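Local coordinates for protein Two-component system sensor histidine kinase (Bacteroides thetaiotaomicron, PDB 3OTT) that probably senses saccharides through its extracellular beta-propeller and beta-sandwich region, the part studied here, and probably signals by ATP-dependent histidine phosphorylation, at residues R153-Q158 / L196-T201; S236-G241 / W282-D287. One frame throughout, in Å; residues are numbered along the deposited sequence.

In the fold
Seven four-stranded antiparallel sheets account for the N-terminal propeller, the last of them built from strands 281-286, 292-296 and 300-303, with N-terminal strand 13-15 added outermost, beside 300-303. Along the chain, contact 1 comes first: it closes a loop of 37 residues, joining the turn that follows innermost strand 148-153 to the end of innermost strand 193-199 of the next blade. Contact 2 then closes a loop of 40 residues between strands 232-239 and 281-286, reaching the blade that completes the ring. The two loops run in series, neither nesting nor crossing. Their centres are about 15 Å apart, and Leu197 packs on Leu237 and Leu239, so four successive blades are tied together.

Contact 1 of 2, residues R153-Q158 / L196-T201; sequences RTKDNQ and LLEDTT
The carboxylate of Glu198 is turned toward the Thr154-Lys155 peptide: Lys155 N donates to OE2 at 3.1 Å, nearly straight at 165°, arriving on the syn side but 27° out of the carboxylate plane. The second flat group, the guanidinium of Arg153, does not reach Glu198; its in-plane edge is taken by Asn157, NH1 lying 2.8 Å from OD1, an oxygen that Gln111 also binds. Glu198 gets to the turn because its chain is extended, with CG anti to the backbone N (chi1 -179°). It crosses the side chains of Thr154 and Lys155 at about a right angle: OE2 lies 3.3 Å from Thr154 CB, while OE1 lies 3.6 Å from CD of Lys155, whose chain bends at chi2. With an alanine here in place of the glutamate, the amide of Lys155 would probably lose this acceptor and the turn its tie to the neighbouring blade. Thr154 stiffens the turn from within, its OG1 donating to Asp156 OD1 at 2.6 Å and accepting from Gln158 N at 3.2 Å. The first of these bonds meets the Asp156 carboxylate from above its plane. Asp156 OD2 is 4.4 Å from Glu198 OE2, a like-charge approach that may be eased by nearby Lys155. Backbone bonds from Asn157 N to Thr154 O and from Thr154 N to Gln158 O, with Asn157 in the left-handed region, define a type I turn with a G1 bulge. This hairpin joins the two inner strands of one propeller blade, and Glu198 fastens it to the innermost strand of the next.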
ATOM      1  N   ARG B 153      19.425   2.601   8.257  1.00 17.39           N
ATOM      2  CA  ARG B 153      18.632   1.392   8.190  1.00 18.50           C
ATOM      3  C   ARG B 153      18.236   1.204   6.754  1.00 18.79           C
ATOM      4  O   ARG B 153      17.718   2.139   6.158  1.00 18.64           O
ATOM      5  CB  ARG B 153      17.348   1.482   9.050  1.00 18.96           C
ATOM      6  CG  ARG B 153      16.636   0.114   9.108  1.00 20.22           C
ATOM      7  CD  ARG B 153      15.254   0.161   9.728  1.00 27.10           C
ATOM      8  NE  ARG B 153      14.294   0.490   8.716  1.00 30.68           N
ATOM      9  CZ  ARG B 153      13.370  -0.322   8.204  1.00 30.52           C
ATOM     10  NH1 ARG B 153      13.170  -1.553   8.645  1.00 30.74           N
ATOM     11  NH2 ARG B 153      12.606   0.162   7.247  1.00 30.43           N
ATOM     12  N   THR B 154      18.501   0.031   6.188  1.00 19.53           N
ATOM     13  CA  THR B 154      17.956  -0.325   4.866  1.00 21.16           C
ATOM     14  C   THR B 154      16.499  -0.866   4.921  1.00 22.40           C
ATOM     15  O   THR B 154      16.017  -1.230   5.990  1.00 23.67           O
ATOM     16  CB  THR B 154      18.835  -1.350   4.145  1.00 20.22           C
ATOM     17  OG1 THR B 154      18.983  -2.498   4.965  1.00 22.13           O
ATOM     18  CG2 THR B 154      20.225  -0.789   3.796  1.00 20.45           C
ATOM     19  N   LYS B 155      15.825  -0.923   3.764  1.00 23.66           N
ATOM     20  CA  LYS B 155      14.457  -1.457   3.600  1.00 25.07           C
ATOM     21  C   LYS B 155      14.312  -2.897   4.083  1.00 25.06           C
ATOM     22  O   LYS B 155      13.239  -3.324   4.496  1.00 25.55           O
ATOM     23  CB  LYS B 155      14.056  -1.389   2.136  1.00 25.31           C
ATOM     24  CG  LYS B 155      13.057  -0.300   1.812  1.00 31.89           C
ATOM     25  CD  LYS B 155      13.401   1.097   2.445  1.00 37.16           C
ATOM     26  CE  LYS B 155      12.187   2.019   2.294  1.00 39.72           C
ATOM     27  NZ  LYS B 155      12.580   3.413   2.596  1.00 41.68           N
ATOM     28  N   ASP B 156      15.399  -3.639   4.046  1.00 25.08           N
ATOM     29  CA  ASP B 156      15.390  -5.032   4.497  1.00 25.79           C
ATOM     30  C   ASP B 156      15.847  -5.073   5.939  1.00 23.82           C
ATOM     31  O   ASP B 156      16.197  -6.103   6.439  1.00 23.73           O
ATOM     32  CB  ASP B 156      16.317  -5.856   3.600  1.00 27.00           C
ATOM     33  CG  ASP B 156      17.607  -5.095   3.255  1.00 33.11           C
ATOM     34  OD1 ASP B 156      18.439  -4.865   4.171  1.00 37.19           O
ATOM     35  OD2 ASP B 156      17.775  -4.663   2.072  1.00 42.59           O
ATOM     36  N   ASN B 157      15.833  -3.921   6.602  1.00 23.06           N
ATOM     37  CA  ASN B 157      15.963  -3.855   8.073  1.00 22.28           C
ATOM     38  C   ASN B 157      17.369  -4.224   8.580  1.00 21.37           C
ATOM     39  O   ASN B 157      17.509  -4.704   9.677  1.00 22.56           O
ATOM     40  CB  ASN B 157      14.933  -4.729   8.806  1.00 21.92           C
ATOM     41  CG  ASN B 157      14.661  -4.237  10.244  1.00 24.66           C
ATOM     42  OD1 ASN B 157      14.636  -3.031  10.513  1.00 22.09           O
ATOM     43  ND2 ASN B 157      14.468  -5.169  11.163  1.00 24.21           N
ATOM     44  N   GLN B 158      18.392  -3.997   7.778  1.00 19.83           N
ATOM     45  CA  GLN B 158      19.784  -4.143   8.210  1.00 18.57           C
ATOM     46  C   GLN B 158      20.280  -2.808   8.758  1.00 16.18           C
ATOM     47  O   GLN B 158      19.799  -1.745   8.315  1.00 14.36           O
ATOM     48  CB  GLN B 158      20.655  -4.507   6.996  1.00 18.54           C
ATOM     49  CG  GLN B 158      20.355  -5.893   6.417  1.00 24.45           C
ATOM     50  CD  GLN B 158      20.974  -6.973   7.250  1.00 31.40           C
ATOM     51  OE1 GLN B 158      20.482  -7.280   8.324  1.00 36.00           O
ATOM     52  NE2 GLN B 158      22.100  -7.520   6.792  1.00 35.24           N
ATOM     53  N   LEU B 196      26.535   7.519   4.525  1.00 13.48           N
ATOM     54  CA  LEU B 196      25.944   6.284   4.066  1.00 14.13           C
ATOM     55  C   LEU B 196      24.605   6.562   3.458  1.00 12.76           C
ATOM     56  O   LEU B 196      23.867   7.382   3.980  1.00 12.19           O
ATOM     57  CB  LEU B 196      25.750   5.279   5.232  1.00 13.19           C
ATOM     58  CG  LEU B 196      26.996   4.718   5.925  1.00 15.18           C
ATOM     59  CD1 LEU B 196      26.618   3.747   7.113  1.00 11.15           C
ATOM     60  CD2 LEU B 196      27.869   4.040   4.906  1.00 14.68           C
ATOM     61  N   LEU B 197      24.271   5.855   2.395  1.00 10.71           N
ATOM     62  CA  LEU B 197      22.995   6.069   1.737  1.00 12.60           C
ATOM     63  C   LEU B 197      22.543   4.808   1.016  1.00 14.69           C
ATOM     64  O   LEU B 197      23.285   4.215   0.176  1.00 14.56           O
ATOM     65  CB  LEU B 197      23.053   7.235   0.733  1.00 10.72           C
ATOM     66  CG  LEU B 197      21.722   7.538  -0.005  1.00 14.36           C
ATOM     67  CD1 LEU B 197      20.661   8.262   0.852  1.00 11.55           C
ATOM     68  CD2 LEU B 197      21.952   8.310  -1.301  1.00 13.91           C
ATOM     69  N   GLU B 198      21.321   4.412   1.312  1.00 16.20           N
ATOM     70  CA  GLU B 198      20.742   3.280   0.633  1.00 18.31           C
ATOM     71  C   GLU B 198      20.184   3.726  -0.690  1.00 18.00           C
ATOM     72  O   GLU B 198      19.592   4.776  -0.774  1.00 17.66           O
ATOM     73  CB  GLU B 198      19.626   2.678   1.438  1.00 18.88           C
ATOM     74  CG  GLU B 198      19.011   1.450   0.735  1.00 23.02           C
ATOM     75  CD  GLU B 198      17.744   0.917   1.402  1.00 29.02           C
ATOM     76  OE1 GLU B 198      16.966   1.714   2.044  1.00 32.61           O
ATOM     77  OE2 GLU B 198      17.524  -0.304   1.252  1.00 29.64           O
ATOM     78  N   ASP B 199      20.344   2.887  -1.721  1.00 18.22           N
ATOM     79  CA  ASP B 199      19.833   3.149  -3.071  1.00 17.36           C
ATOM     80  C   ASP B 199      19.108   1.886  -3.535  1.00 16.88           C
ATOM     81  O   ASP B 199      19.761   0.958  -4.000  1.00 16.27           O
ATOM     82  CB  ASP B 199      21.040   3.391  -4.008  1.00 18.24           C
ATOM     83  CG  ASP B 199      20.640   3.838  -5.415  1.00 18.58           C
ATOM     84  OD1 ASP B 199      19.487   3.612  -5.814  1.00 21.86           O
ATOM     85  OD2 ASP B 199      21.479   4.459  -6.119  1.00 18.01           O
ATOM     86  N   THR B 200      17.773   1.861  -3.447  1.00 17.31           N
ATOM     87  CA  THR B 200      16.940   0.674  -3.811  1.00 17.19           C
ATOM     88  C   THR B 200      16.880   0.411  -5.311  1.00 18.27           C
ATOM     89  O   THR B 200      16.611  -0.706  -5.744  1.00 19.79           O
ATOM     90  CB  THR B 200      15.525   0.784  -3.247  1.00 17.44           C
ATOM     91  OG1 THR B 200      14.959   2.049  -3.615  1.00 17.45           O
ATOM     92  CG2 THR B 200      15.589   0.756  -1.744  1.00 18.79           C
ATOM     93  N   THR B 201      17.142   1.424  -6.122  1.00 19.14           N
ATOM     94  CA  THR B 201      17.131   1.255  -7.571  1.00 19.78           C
ATOM     95  C   THR B 201      18.434   0.637  -8.049  1.00 19.10           C
ATOM     96  O   THR B 201      18.400  -0.217  -8.876  1.00 20.18           O
ATOM     97  CB  THR B 201      16.927   2.576  -8.295  1.00 20.53           C
ATOM     98  OG1 THR B 201      15.688   3.104  -7.882  1.00 23.96           O
ATOM     99  CG2 THR B 201      16.884   2.377  -9.848  1.00 20.27           C
TER

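Contact 2 of 2, residues S236-G241 / W282-D287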
ATOM      1  N   SER B 236      28.333  14.087   2.532  1.00 17.98           N
ATOM      2  CA  SER B 236      26.886  13.879   2.538  1.00 17.71           C
ATOM      3  C   SER B 236      26.431  13.275   1.231  1.00 16.50           C
ATOM      4  O   SER B 236      27.072  13.459   0.219  1.00 16.84           O
ATOM      5  CB  SER B 236      26.180  15.237   2.738  1.00 16.67           C
ATOM      6  OG  SER B 236      26.764  16.210   1.846  1.00 20.53           O
ATOM      7  N   LEU B 237      25.296  12.594   1.239  1.00 15.98           N
ATOM      8  CA  LEU B 237      24.854  11.824   0.051  1.00 15.21           C
ATOM      9  C   LEU B 237      23.349  11.918   0.071  1.00 14.86           C
ATOM     10  O   LEU B 237      22.771  11.866   1.147  1.00 15.69           O
ATOM     11  CB  LEU B 237      25.265  10.346   0.140  1.00 13.37           C
ATOM     12  CG  LEU B 237      26.765   9.969   0.232  1.00 15.58           C
ATOM     13  CD1 LEU B 237      27.080   8.515   0.714  1.00 11.99           C
ATOM     14  CD2 LEU B 237      27.488  10.201  -1.154  1.00 12.87           C
ATOM     15  N   ALA B 238      22.748  12.049  -1.116  1.00 13.78           N
ATOM     16  CA  ALA B 238      21.307  11.936  -1.363  1.00 12.36           C
ATOM     17  C   ALA B 238      21.111  11.507  -2.822  1.00 12.49           C
ATOM     18  O   ALA B 238      22.021  11.673  -3.671  1.00 11.74           O
ATOM     19  CB  ALA B 238      20.596  13.338  -1.166  1.00 11.73           C
ATOM     20  N   LEU B 239      19.905  11.066  -3.113  1.00 12.55           N
ATOM     21  CA  LEU B 239      19.431  10.800  -4.466  1.00 16.17           C
ATOM     22  C   LEU B 239      18.375  11.801  -4.902  1.00 17.90           C
ATOM     23  O   LEU B 239      17.440  12.090  -4.121  1.00 18.42           O
ATOM     24  CB  LEU B 239      18.725   9.422  -4.524  1.00 15.30           C
ATOM     25  CG  LEU B 239      19.677   8.232  -4.230  1.00 18.46           C
ATOM     26  CD1 LEU B 239      18.823   7.005  -3.852  1.00 21.03           C
ATOM     27  CD2 LEU B 239      20.603   7.947  -5.434  1.00 12.87           C
ATOM     28  N   ASP B 240      18.440  12.234  -6.157  1.00 17.95           N
ATOM     29  CA  ASP B 240      17.534  13.214  -6.607  1.00 19.51           C
ATOM     30  C   ASP B 240      16.317  12.600  -7.286  1.00 21.13           C
ATOM     31  O   ASP B 240      16.171  11.373  -7.321  1.00 23.05           O
ATOM     32  CB  ASP B 240      18.252  14.304  -7.405  1.00 20.30           C
ATOM     33  CG  ASP B 240      18.650  13.860  -8.815  1.00 20.18           C
ATOM     34  OD1 ASP B 240      18.222  12.781  -9.311  1.00 20.49           O
ATOM     35  OD2 ASP B 240      19.410  14.631  -9.408  1.00 19.21           O
ATOM     36  N   GLY B 241      15.417  13.434  -7.792  1.00 22.15           N
ATOM     37  CA  GLY B 241      14.168  12.920  -8.366  1.00 24.58           C
ATOM     38  C   GLY B 241      14.384  12.059  -9.619  1.00 25.94           C
ATOM     39  O   GLY B 241      13.562  11.196  -9.937  1.00 26.67           O
ATOM     40  N   TRP B 282      27.719  20.063   3.972  1.00 18.94           N
ATOM     41  CA  TRP B 282      27.479  19.227   5.174  1.00 18.76           C
ATOM     42  C   TRP B 282      26.326  18.264   5.061  1.00 18.19           C
ATOM     43  O   TRP B 282      26.398  17.217   5.654  1.00 18.63           O
ATOM     44  CB  TRP B 282      27.255  20.057   6.454  1.00 17.82           C
ATOM     45  CG  TRP B 282      28.442  20.912   6.816  1.00 22.12           C
ATOM     46  CD1 TRP B 282      28.539  22.290   6.710  1.00 21.61           C
ATOM     47  CD2 TRP B 282      29.730  20.455   7.235  1.00 21.62           C
ATOM     48  NE1 TRP B 282      29.775  22.692   7.098  1.00 20.30           N
ATOM     49  CE2 TRP B 282      30.529  21.592   7.421  1.00 20.61           C
ATOM     50  CE3 TRP B 282      30.273  19.184   7.507  1.00 27.83           C
ATOM     51  CZ2 TRP B 282      31.850  21.522   7.870  1.00 21.76           C
ATOM     52  CZ3 TRP B 282      31.630  19.109   7.952  1.00 28.83           C
ATOM     53  CH2 TRP B 282      32.382  20.278   8.129  1.00 27.21           C
ATOM     54  N   ASN B 283      25.267  18.618   4.322  1.00 17.75           N
ATOM     55  CA  ASN B 283      24.058  17.795   4.218  1.00 16.22           C
ATOM     56  C   ASN B 283      23.285  18.102   2.957  1.00 15.24           C
ATOM     57  O   ASN B 283      23.239  19.257   2.505  1.00 15.46           O
ATOM     58  CB  ASN B 283      23.135  17.969   5.478  1.00 17.60           C
ATOM     59  CG  ASN B 283      22.100  16.847   5.613  1.00 20.83           C
ATOM     60  OD1 ASN B 283      20.898  17.022   5.244  1.00 26.27           O
ATOM     61  ND2 ASN B 283      22.543  15.679   6.111  1.00 17.52           N
ATOM     62  N   ILE B 284      22.684  17.064   2.374  1.00 14.35           N
ATOM     63  CA  ILE B 284      21.862  17.202   1.205  1.00 13.08           C
ATOM     64  C   ILE B 284      20.590  16.501   1.556  1.00 15.48           C
ATOM     65  O   ILE B 284      20.576  15.340   2.024  1.00 15.19           O
ATOM     66  CB  ILE B 284      22.500  16.504  -0.081  1.00 14.74           C
ATOM     67  CG1 ILE B 284      23.925  17.014  -0.384  1.00 12.47           C
ATOM     68  CG2 ILE B 284      21.619  16.660  -1.324  1.00  8.59           C
ATOM     69  CD1 ILE B 284      24.622  16.217  -1.570  1.00 17.89           C
ATOM     70  N   PHE B 285      19.480  17.176   1.280  1.00 16.02           N
ATOM     71  CA  PHE B 285      18.220  16.596   1.604  1.00 15.59           C
ATOM     72  C   PHE B 285      17.295  16.786   0.453  1.00 16.58           C
ATOM     73  O   PHE B 285      17.146  17.912  -0.047  1.00 17.21           O
ATOM     74  CB  PHE B 285      17.680  17.341   2.818  1.00 15.16           C
ATOM     75  CG  PHE B 285      16.277  17.030   3.144  1.00 14.44           C
ATOM     76  CD1 PHE B 285      15.937  15.771   3.657  1.00 18.81           C
ATOM     77  CD2 PHE B 285      15.276  18.007   2.993  1.00 16.52           C
ATOM     78  CE1 PHE B 285      14.615  15.461   4.010  1.00 21.12           C
ATOM     79  CE2 PHE B 285      13.941  17.734   3.382  1.00 18.59           C
ATOM     80  CZ  PHE B 285      13.609  16.446   3.883  1.00 18.85           C
ATOM     81  N   ALA B 286      16.636  15.706   0.058  1.00 17.47           N
ATOM     82  CA  ALA B 286      15.626  15.746  -0.991  1.00 19.80           C
ATOM     83  C   ALA B 286      14.251  15.800  -0.336  1.00 20.03           C
ATOM     84  O   ALA B 286      13.942  14.909   0.446  1.00 21.93           O
ATOM     85  CB  ALA B 286      15.764  14.463  -1.959  1.00 18.96           C
ATOM     86  N   ASP B 287      13.434  16.821  -0.615  1.00 20.60           N
ATOM     87  CA  ASP B 287      12.196  16.972   0.135  1.00 21.84           C
ATOM     88  C   ASP B 287      11.125  16.183  -0.578  1.00 22.97           C
ATOM     89  O   ASP B 287      11.384  15.633  -1.637  1.00 22.94           O
ATOM     90  CB  ASP B 287      11.780  18.455   0.337  1.00 22.11           C
ATOM     91  CG  ASP B 287      11.467  19.200  -0.969  1.00 24.30           C
ATOM     92  OD1 ASP B 287      11.270  18.538  -2.025  1.00 23.79           O
ATOM     93  OD2 ASP B 287      11.396  20.478  -0.945  1.00 24.69           O
TER
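Ser236, Ala238, Ile284 and Ala286 make a side-chain contact between the innermost strands of adjacent blades of the beta-propeller, without any hydrogen bond across it. The strands run almost parallel, at 11°, yet their axes come no closer than 5.7 Å. Each pairs instead within its own blade, Ala238 with Leu246 and Phe285 with Trp293 by backbone bonds, so the blades meet face to face. The four residues named all direct their CB toward the partner strand, whereas Leu237 and Leu239 turn away to strand 193-199 and Phe285 to strand 24-29. At one end, CB of Ser236 lies 3.5 Å from the carbonyl O of Trp282, beside the classic bulge where Trp282 and Asn283 both face Gly295. Ser236 OG bonds to the carbonyl of Ile281, which satisfies the hydroxyl at this buried position, and Ile284 CG1 packs 3.7 Å from that same OG. At the other end CB of Ala286 rests 3.6 Å from Leu239 O. Between them Ile284 has CG1 beside its backbone N (chi1 -55°) and CG2 anti to that N, a setting that presses CG2 against the methyl of Ala238, the carbon pair CG2 to CB being tight at 3.5 Å.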